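Local coordinates for isochorismatase family protein family (Burkholderia thailandensis, PDB 3TXY), which is of unknown function but belongs to the isochorismatase family, whose members are generally assigned hydrolase activity, at residues L10-L21 with G125-I134; Y148-D159 with K179-V189. All coordinates share one frame; numbering follows the deposited sequence.

How the contacts relate
Contacts 1 and 2 share one parallel sheet, with centres about 8 Å apart. Strand 128-134 of contact 1 neighbours strand 153-162 of contact 2 in it. Between them run probable hydrogen bonds from I129 N to N153 O (2.8 Å) and from L131 N to V155 O (2.7 Å), while N153 ND2 also reaches the D128 carboxylate. The C-terminal end of contact 1 carries D20, salt-bridged to K106, a pair resembling the Asp and Lys of related cysteine hydrolases, though a catalytic role here is not established; a bound 1,2-ethanediol, probably from the crystallisation liquor, lies about 4 Å from the I134 side chain. Contact 2 extends the sheet to its edge, beside the second subunit.

Contact 1 (L10-L21 with G125-I134); sequences LNPTVALVAIDL and GITDIVLTGI
D128 OD1 is gripped by N11 ND2 from across the contact (2.9 Å), by T127 OG1 and, from the next strand, by N153 ND2. The N11 bond is nearly straight (173°) and uses the syn lone pair of OD1, although the amide and carboxylate planes stand 75° apart. T127 OG1 donates from above the carboxylate plane at 2.6 Å from D128 OD1. D128 OD2 takes N11 N at 2.8 Å, also out of plane. A chi1 of -69° sets D128 CG beside its backbone N, which turns the carboxylate toward N11 and ties down the loop entering strand 14-19. Beside it T13, the central residue of an inverse gamma turn, offers its O to both T127 N and D128 N.

From A15 onward the parallel strands exchange regular backbone bonds, ending with I134 N on I19 O. V14 CG2 meets V130 CG2 at 3.8 Å, and L16 CD1 lies against V130 CG1. On the other face V17 and L131 run alongside one another, with V17 CG1 3.7 Å from L131 CD1. A water bridges D20 OD2 and I134 O; OD2 also forms a salt bridge to K106, and OD1 a hydrogen bond to T61.

Helix 35-51 covers the V14-A18 face and helix 136-149 the I19-L131 face. Strand 56-61 flanks strand 14-19 and strand 153-162 flanks strand 128-134, making this the centre of the sheet.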
# COMPACT_ATOMS: atom_id res chain seq x y z
N LEU A 10 17.04 -15.01 4.58
CA LEU A 10 17.38 -13.71 5.13
C LEU A 10 18.85 -13.39 4.94
O LEU A 10 19.72 -14.20 5.29
CB LEU A 10 17.09 -13.66 6.65
CG LEU A 10 15.67 -13.56 7.17
CD1 LEU A 10 15.76 -13.56 8.69
CD2 LEU A 10 14.99 -12.31 6.65
N ASN A 11 19.14 -12.18 4.45
CA ASN A 11 20.49 -11.63 4.51
C ASN A 11 20.85 -11.25 5.95
O ASN A 11 19.95 -11.01 6.76
CB ASN A 11 20.59 -10.41 3.60
CG ASN A 11 20.41 -10.77 2.15
OD1 ASN A 11 21.23 -11.52 1.60
ND2 ASN A 11 19.35 -10.27 1.52
N PRO A 12 22.16 -11.20 6.29
CA PRO A 12 22.57 -10.81 7.65
C PRO A 12 22.16 -9.39 8.05
O PRO A 12 22.03 -9.08 9.23
CB PRO A 12 24.10 -10.88 7.61
CG PRO A 12 24.44 -11.67 6.41
CD PRO A 12 23.31 -11.53 5.43
N THR A 13 22.03 -8.54 7.03
CA THR A 13 21.68 -7.13 7.15
C THR A 13 20.17 -6.99 7.28
O THR A 13 19.48 -6.51 6.36
CB THR A 13 22.23 -6.39 5.92
OG1 THR A 13 21.92 -7.12 4.71
CG2 THR A 13 23.73 -6.26 6.04
N VAL A 14 19.65 -7.43 8.43
CA VAL A 14 18.22 -7.51 8.67
C VAL A 14 17.82 -6.74 9.93
O VAL A 14 18.52 -6.76 10.92
CB VAL A 14 17.74 -8.99 8.78
CG1 VAL A 14 18.34 -9.68 10.00
CG2 VAL A 14 16.22 -9.07 8.79
N ALA A 15 16.67 -6.07 9.85
CA ALA A 15 16.04 -5.36 10.95
C ALA A 15 14.65 -5.90 11.26
O ALA A 15 13.93 -6.40 10.37
CB ALA A 15 15.96 -3.87 10.63
N LEU A 16 14.28 -5.81 12.54
CA LEU A 16 12.93 -6.10 13.03
C LEU A 16 12.16 -4.78 13.07
O LEU A 16 12.64 -3.82 13.65
CB LEU A 16 12.96 -6.72 14.44
CG LEU A 16 11.63 -7.24 15.01
CD1 LEU A 16 11.10 -8.45 14.25
CD2 LEU A 16 11.79 -7.60 16.49
N VAL A 17 11.00 -4.73 12.43
CA VAL A 17 10.16 -3.53 12.40
C VAL A 17 8.77 -3.92 12.90
O VAL A 17 8.11 -4.76 12.30
CB VAL A 17 10.06 -2.95 10.98
CG1 VAL A 17 9.13 -1.72 10.95
CG2 VAL A 17 11.45 -2.59 10.48
N ALA A 18 8.34 -3.31 14.01
CA ALA A 18 7.12 -3.70 14.70
C ALA A 18 6.13 -2.54 14.66
O ALA A 18 6.46 -1.43 15.11
CB ALA A 18 7.44 -4.04 16.16
N ILE A 19 4.93 -2.79 14.13
CA ILE A 19 3.97 -1.70 13.86
C ILE A 19 2.89 -1.57 14.92
O ILE A 19 2.13 -2.50 15.14
CB ILE A 19 3.27 -1.91 12.50
CG1 ILE A 19 4.26 -2.10 11.34
CG2 ILE A 19 2.34 -0.74 12.22
CD1 ILE A 19 5.27 -0.97 11.19
N ASP A 20 2.82 -0.38 15.54
CA ASP A 20 1.68 0.11 16.33
C ASP A 20 1.37 -0.76 17.56
O ASP A 20 0.21 -0.90 17.96
CB ASP A 20 0.42 0.27 15.48
CG ASP A 20 0.48 1.48 14.57
OD1 ASP A 20 1.27 2.41 14.84
OD2 ASP A 20 -0.27 1.50 13.58
N LEU A 21 2.41 -1.28 18.20
CA LEU A 21 2.22 -2.06 19.43
C LEU A 21 2.16 -1.10 20.62
O LEU A 21 3.02 -1.10 21.53
CB LEU A 21 3.26 -3.16 19.54
CG LEU A 21 3.27 -4.16 18.37
CD1 LEU A 21 4.35 -5.22 18.60
CD2 LEU A 21 1.91 -4.83 18.19
N GLY A 125 22.59 0.16 7.04
CA GLY A 125 22.97 -0.83 6.04
C GLY A 125 21.99 -1.97 5.88
O GLY A 125 22.38 -3.05 5.49
N ILE A 126 20.71 -1.74 6.17
CA ILE A 126 19.71 -2.82 6.21
C ILE A 126 19.09 -3.10 4.84
O ILE A 126 18.65 -2.18 4.14
CB ILE A 126 18.59 -2.48 7.21
CG1 ILE A 126 19.16 -2.31 8.63
CG2 ILE A 126 17.49 -3.54 7.16
CD1 ILE A 126 19.91 -3.51 9.18
N THR A 127 19.05 -4.37 4.47
CA THR A 127 18.49 -4.79 3.19
C THR A 127 17.17 -5.56 3.34
O THR A 127 16.39 -5.63 2.40
CB THR A 127 19.48 -5.69 2.43
OG1 THR A 127 19.73 -6.86 3.23
CG2 THR A 127 20.79 -4.95 2.17
N ASP A 128 16.94 -6.14 4.53
CA ASP A 128 15.86 -7.06 4.79
C ASP A 128 15.09 -6.54 6.02
O ASP A 128 15.71 -6.12 7.00
CB ASP A 128 16.39 -8.47 5.13
CG ASP A 128 17.06 -9.19 3.94
OD1 ASP A 128 17.68 -8.53 3.07
OD2 ASP A 128 17.00 -10.44 3.92
N ILE A 129 13.77 -6.56 5.96
CA ILE A 129 12.96 -6.25 7.15
C ILE A 129 12.04 -7.40 7.52
O ILE A 129 11.45 -8.05 6.65
CB ILE A 129 12.19 -4.90 7.08
CG1 ILE A 129 11.06 -4.90 6.05
CG2 ILE A 129 13.14 -3.73 6.81
CD1 ILE A 129 10.20 -3.63 6.12
N VAL A 130 11.98 -7.66 8.82
CA VAL A 130 11.05 -8.61 9.40
C VAL A 130 9.97 -7.79 10.09
O VAL A 130 10.25 -7.01 11.00
CB VAL A 130 11.76 -9.59 10.35
CG1 VAL A 130 10.75 -10.42 11.14
CG2 VAL A 130 12.72 -10.47 9.53
N LEU A 131 8.74 -7.99 9.62
CA LEU A 131 7.60 -7.17 10.00
C LEU A 131 6.63 -7.88 10.94
O LEU A 131 6.21 -9.01 10.69
CB LEU A 131 6.90 -6.74 8.72
CG LEU A 131 6.30 -5.37 8.48
CD1 LEU A 131 7.06 -4.18 9.06
CD2 LEU A 131 6.16 -5.22 6.95
N THR A 132 6.32 -7.22 12.05
CA THR A 132 5.26 -7.63 12.95
C THR A 132 4.33 -6.45 13.21
O THR A 132 4.66 -5.30 12.89
CB THR A 132 5.81 -8.14 14.30
OG1 THR A 132 6.12 -7.04 15.17
CG2 THR A 132 7.03 -8.99 14.10
N GLY A 133 3.19 -6.74 13.81
CA GLY A 133 2.31 -5.71 14.37
C GLY A 133 0.84 -5.77 13.97
O GLY A 133 0.34 -6.81 13.53
N ILE A 134 0.16 -4.64 14.15
CA ILE A 134 -1.29 -4.54 14.04
C ILE A 134 -1.62 -3.28 13.21
O ILE A 134 -0.95 -2.26 13.42
CB ILE A 134 -1.93 -4.37 15.46
CG1 ILE A 134 -1.46 -5.47 16.43
CG2 ILE A 134 -3.44 -4.28 15.35
CD1 ILE A 134 -1.62 -5.06 17.89
O HOH W 1 -2.29 -0.08 13.74

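Contact 2 (Y148-D159 with K179-V189); sequences YENNYNVVVVSD and KLGQVATAADV
Strands 153-157 and 182-184 run parallel, their axes 29° apart and 4.7 Å at closest approach, joined by alternating backbone bonds from Q182 N on V154 O to S158 N on A184 O.

Ahead of the strands, L180 CB sits over one face of the Y148 ring, off-centre toward the rim and 3.9 Å from its centroid, in a CH-pi contact; a chi1 of 165° swings the ring away from the Y148 backbone N and against L180. A water accepts from V154 N and lies 2.7 Å from L180 O, linking the two segments where they first come together. A second water joins V154 O to Q182 NE2, which also donates to T9 O and rests 3.7 Å from V155 CG2.

Farther on, V155 and V157 pack against the start of helix 186-194. V157 CG2 meets V189 CG2 at 4.0 Å, the two side chains nearly perpendicular, and V157 CG1 packs on A186 CB. The V155 and V189 side chains pass antiparallel, with V155 CG1 4.2 Å from V189 CG2.

At the corner, D159 OD1 accepts A186 N through its syn lone pair, 2.9 Å and 169°. D159 OD2 reaches A187 N through a water. T185 and D188 form a capping box: D188 N donates to T185 OG1 (3.1 Å), and T185 N to D188 OD2, from above the carboxylate plane.

The contact closes the beta-alpha-beta unit through helix 166-180, whose L173 and F177 cover V183. V183 N bonds to D76 of the second subunit, so the edge strand also serves the dimer. Two carboxylates, D159 and D188, thus meet N-H groups at the start of helix 186-194, where their negative charge would probably be favoured by the helix dipole.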
# COMPACT_ATOMS: atom_id res chain seq x y z
N TYR A 148 8.66 -3.01 -0.12
CA TYR A 148 8.88 -3.74 -1.36
C TYR A 148 9.28 -2.78 -2.50
O TYR A 148 10.25 -3.01 -3.22
CB TYR A 148 7.60 -4.50 -1.69
CG TYR A 148 7.46 -5.05 -3.08
CD1 TYR A 148 8.16 -6.17 -3.47
CD2 TYR A 148 6.56 -4.47 -3.99
CE1 TYR A 148 8.01 -6.70 -4.74
CE2 TYR A 148 6.42 -4.99 -5.27
CZ TYR A 148 7.15 -6.10 -5.63
OH TYR A 148 6.99 -6.63 -6.88
N GLU A 149 8.52 -1.70 -2.67
CA GLU A 149 8.81 -0.73 -3.75
C GLU A 149 10.14 -0.03 -3.55
O GLU A 149 10.78 0.41 -4.54
CB GLU A 149 7.69 0.30 -3.85
CG GLU A 149 6.40 -0.36 -4.26
CD GLU A 149 5.38 0.58 -4.84
OE1 GLU A 149 5.69 1.76 -5.11
OE2 GLU A 149 4.26 0.09 -5.07
N ASN A 150 10.57 0.03 -2.29
CA ASN A 150 11.85 0.61 -1.92
C ASN A 150 12.98 -0.42 -1.86
O ASN A 150 14.08 -0.12 -1.36
CB ASN A 150 11.69 1.40 -0.61
CG ASN A 150 11.07 2.75 -0.85
OD1 ASN A 150 11.76 3.73 -1.08
ND2 ASN A 150 9.77 2.79 -0.94
N ASN A 151 12.73 -1.59 -2.43
CA ASN A 151 13.77 -2.58 -2.72
C ASN A 151 14.29 -3.30 -1.50
O ASN A 151 15.41 -3.83 -1.52
CB ASN A 151 14.95 -1.98 -3.50
CG ASN A 151 15.78 -3.02 -4.23
OD1 ASN A 151 15.24 -3.92 -4.87
ND2 ASN A 151 17.12 -2.89 -4.14
N TYR A 152 13.48 -3.36 -0.44
CA TYR A 152 13.78 -4.18 0.74
C TYR A 152 13.20 -5.57 0.56
O TYR A 152 12.10 -5.73 0.01
CB TYR A 152 13.18 -3.56 2.00
CG TYR A 152 13.84 -2.25 2.39
CD1 TYR A 152 15.05 -2.24 3.06
CD2 TYR A 152 13.23 -1.03 2.10
CE1 TYR A 152 15.68 -1.03 3.39
CE2 TYR A 152 13.83 0.17 2.45
CZ TYR A 152 15.06 0.17 3.08
OH TYR A 152 15.67 1.37 3.42
N ASN A 153 13.94 -6.57 1.03
CA ASN A 153 13.40 -7.93 1.18
C ASN A 153 12.51 -7.94 2.42
O ASN A 153 12.98 -7.66 3.53
CB ASN A 153 14.50 -8.96 1.31
CG ASN A 153 15.41 -8.96 0.11
OD1 ASN A 153 15.02 -9.37 -0.99
ND2 ASN A 153 16.64 -8.49 0.32
N VAL A 154 11.22 -8.19 2.22
CA VAL A 154 10.24 -8.13 3.30
C VAL A 154 9.82 -9.53 3.74
O VAL A 154 9.48 -10.39 2.91
CB VAL A 154 8.97 -7.37 2.88
CG1 VAL A 154 7.94 -7.33 4.01
CG2 VAL A 154 9.30 -5.95 2.38
N VAL A 155 9.82 -9.75 5.05
CA VAL A 155 9.30 -10.96 5.66
C VAL A 155 8.21 -10.53 6.64
O VAL A 155 8.46 -9.70 7.53
CB VAL A 155 10.41 -11.75 6.39
CG1 VAL A 155 9.84 -13.03 7.01
CG2 VAL A 155 11.55 -12.04 5.42
N VAL A 156 7.03 -11.11 6.50
CA VAL A 156 5.93 -10.87 7.43
C VAL A 156 5.72 -12.08 8.35
O VAL A 156 5.67 -13.22 7.89
CB VAL A 156 4.63 -10.51 6.71
CG1 VAL A 156 3.56 -10.12 7.71
CG2 VAL A 156 4.88 -9.37 5.75
N VAL A 157 5.61 -11.81 9.65
CA VAL A 157 5.55 -12.86 10.66
C VAL A 157 4.10 -13.19 10.98
O VAL A 157 3.41 -12.44 11.69
CB VAL A 157 6.30 -12.45 11.96
CG1 VAL A 157 6.24 -13.58 12.99
CG2 VAL A 157 7.75 -12.08 11.65
N SER A 158 3.65 -14.34 10.48
CA SER A 158 2.25 -14.71 10.50
C SER A 158 1.64 -14.77 11.89
O SER A 158 0.48 -14.36 12.10
CB SER A 158 2.03 -16.04 9.76
OG SER A 158 2.78 -17.07 10.34
N ASP A 159 2.42 -15.25 12.86
CA ASP A 159 1.93 -15.32 14.24
C ASP A 159 2.30 -14.10 15.07
O ASP A 159 2.20 -14.12 16.31
CB ASP A 159 2.33 -16.64 14.91
CG ASP A 159 3.81 -16.91 14.89
OD1 ASP A 159 4.57 -16.27 14.14
OD2 ASP A 159 4.23 -17.83 15.65
N LYS A 179 3.39 -12.12 -2.80
CA LYS A 179 3.80 -11.43 -4.02
C LYS A 179 4.82 -10.30 -3.82
O LYS A 179 5.46 -9.86 -4.81
CB LYS A 179 2.58 -10.89 -4.76
CG LYS A 179 1.57 -11.97 -5.10
CD LYS A 179 0.25 -11.41 -5.53
CE LYS A 179 -0.65 -12.48 -6.14
NZ LYS A 179 -2.10 -12.19 -5.99
N LEU A 180 4.96 -9.84 -2.58
CA LEU A 180 5.85 -8.73 -2.26
C LEU A 180 6.94 -9.16 -1.27
O LEU A 180 7.82 -8.37 -0.95
CB LEU A 180 5.04 -7.51 -1.78
CG LEU A 180 4.16 -7.65 -0.54
CD1 LEU A 180 4.95 -8.01 0.72
CD2 LEU A 180 3.31 -6.39 -0.29
N GLY A 181 6.92 -10.40 -0.82
CA GLY A 181 7.89 -10.84 0.15
C GLY A 181 7.63 -12.28 0.57
O GLY A 181 7.05 -13.07 -0.20
N GLN A 182 8.04 -12.58 1.80
CA GLN A 182 7.96 -13.94 2.37
C GLN A 182 7.12 -13.95 3.65
O GLN A 182 7.20 -13.02 4.44
CB GLN A 182 9.36 -14.46 2.72
CG GLN A 182 10.36 -14.45 1.59
CD GLN A 182 11.75 -14.87 2.07
OE1 GLN A 182 12.05 -16.07 2.19
NE2 GLN A 182 12.59 -13.89 2.36
N VAL A 183 6.33 -14.99 3.82
CA VAL A 183 5.50 -15.18 5.01
C VAL A 183 6.07 -16.34 5.80
O VAL A 183 6.33 -17.41 5.25
CB VAL A 183 4.03 -15.41 4.63
CG1 VAL A 183 3.14 -15.54 5.86
CG2 VAL A 183 3.51 -14.25 3.76
N ALA A 184 6.31 -16.13 7.09
CA ALA A 184 6.92 -17.16 7.93
C ALA A 184 6.46 -16.97 9.37
O ALA A 184 5.95 -15.91 9.72
CB ALA A 184 8.43 -17.08 7.83
N THR A 185 6.63 -18.00 10.19
CA THR A 185 6.35 -17.89 11.62
C THR A 185 7.57 -17.27 12.33
O THR A 185 8.69 -17.30 11.82
CB THR A 185 6.05 -19.27 12.23
OG1 THR A 185 7.22 -20.08 12.17
CG2 THR A 185 4.87 -19.97 11.51
N ALA A 186 7.34 -16.73 13.52
CA ALA A 186 8.40 -16.25 14.39
C ALA A 186 9.52 -17.28 14.59
O ALA A 186 10.70 -16.93 14.55
CB ALA A 186 7.83 -15.86 15.75
N ALA A 187 9.15 -18.54 14.82
CA ALA A 187 10.12 -19.62 14.99
C ALA A 187 10.95 -19.84 13.72
O ALA A 187 12.17 -20.08 13.82
CB ALA A 187 9.41 -20.93 15.39
N ASP A 188 10.29 -19.82 12.56
CA ASP A 188 10.95 -19.89 11.25
C ASP A 188 11.96 -18.73 11.11
O ASP A 188 13.06 -18.91 10.58
CB ASP A 188 9.96 -19.66 10.07
CG ASP A 188 8.98 -20.81 9.79
OD1 ASP A 188 9.20 -21.97 10.21
OD2 ASP A 188 7.96 -20.49 9.06
N VAL A 189 11.56 -17.53 11.50
CA VAL A 189 12.46 -16.37 11.37
C VAL A 189 13.69 -16.56 12.26
O VAL A 189 14.82 -16.35 11.81
CB VAL A 189 11.77 -15.05 11.78
CG1 VAL A 189 12.81 -13.95 11.96
CG2 VAL A 189 10.71 -14.68 10.74
O HOH W 2 10.50 -8.44 -0.53
O HOH W 3 11.80 -11.24 1.35
O HOH W 4 6.51 -19.28 15.84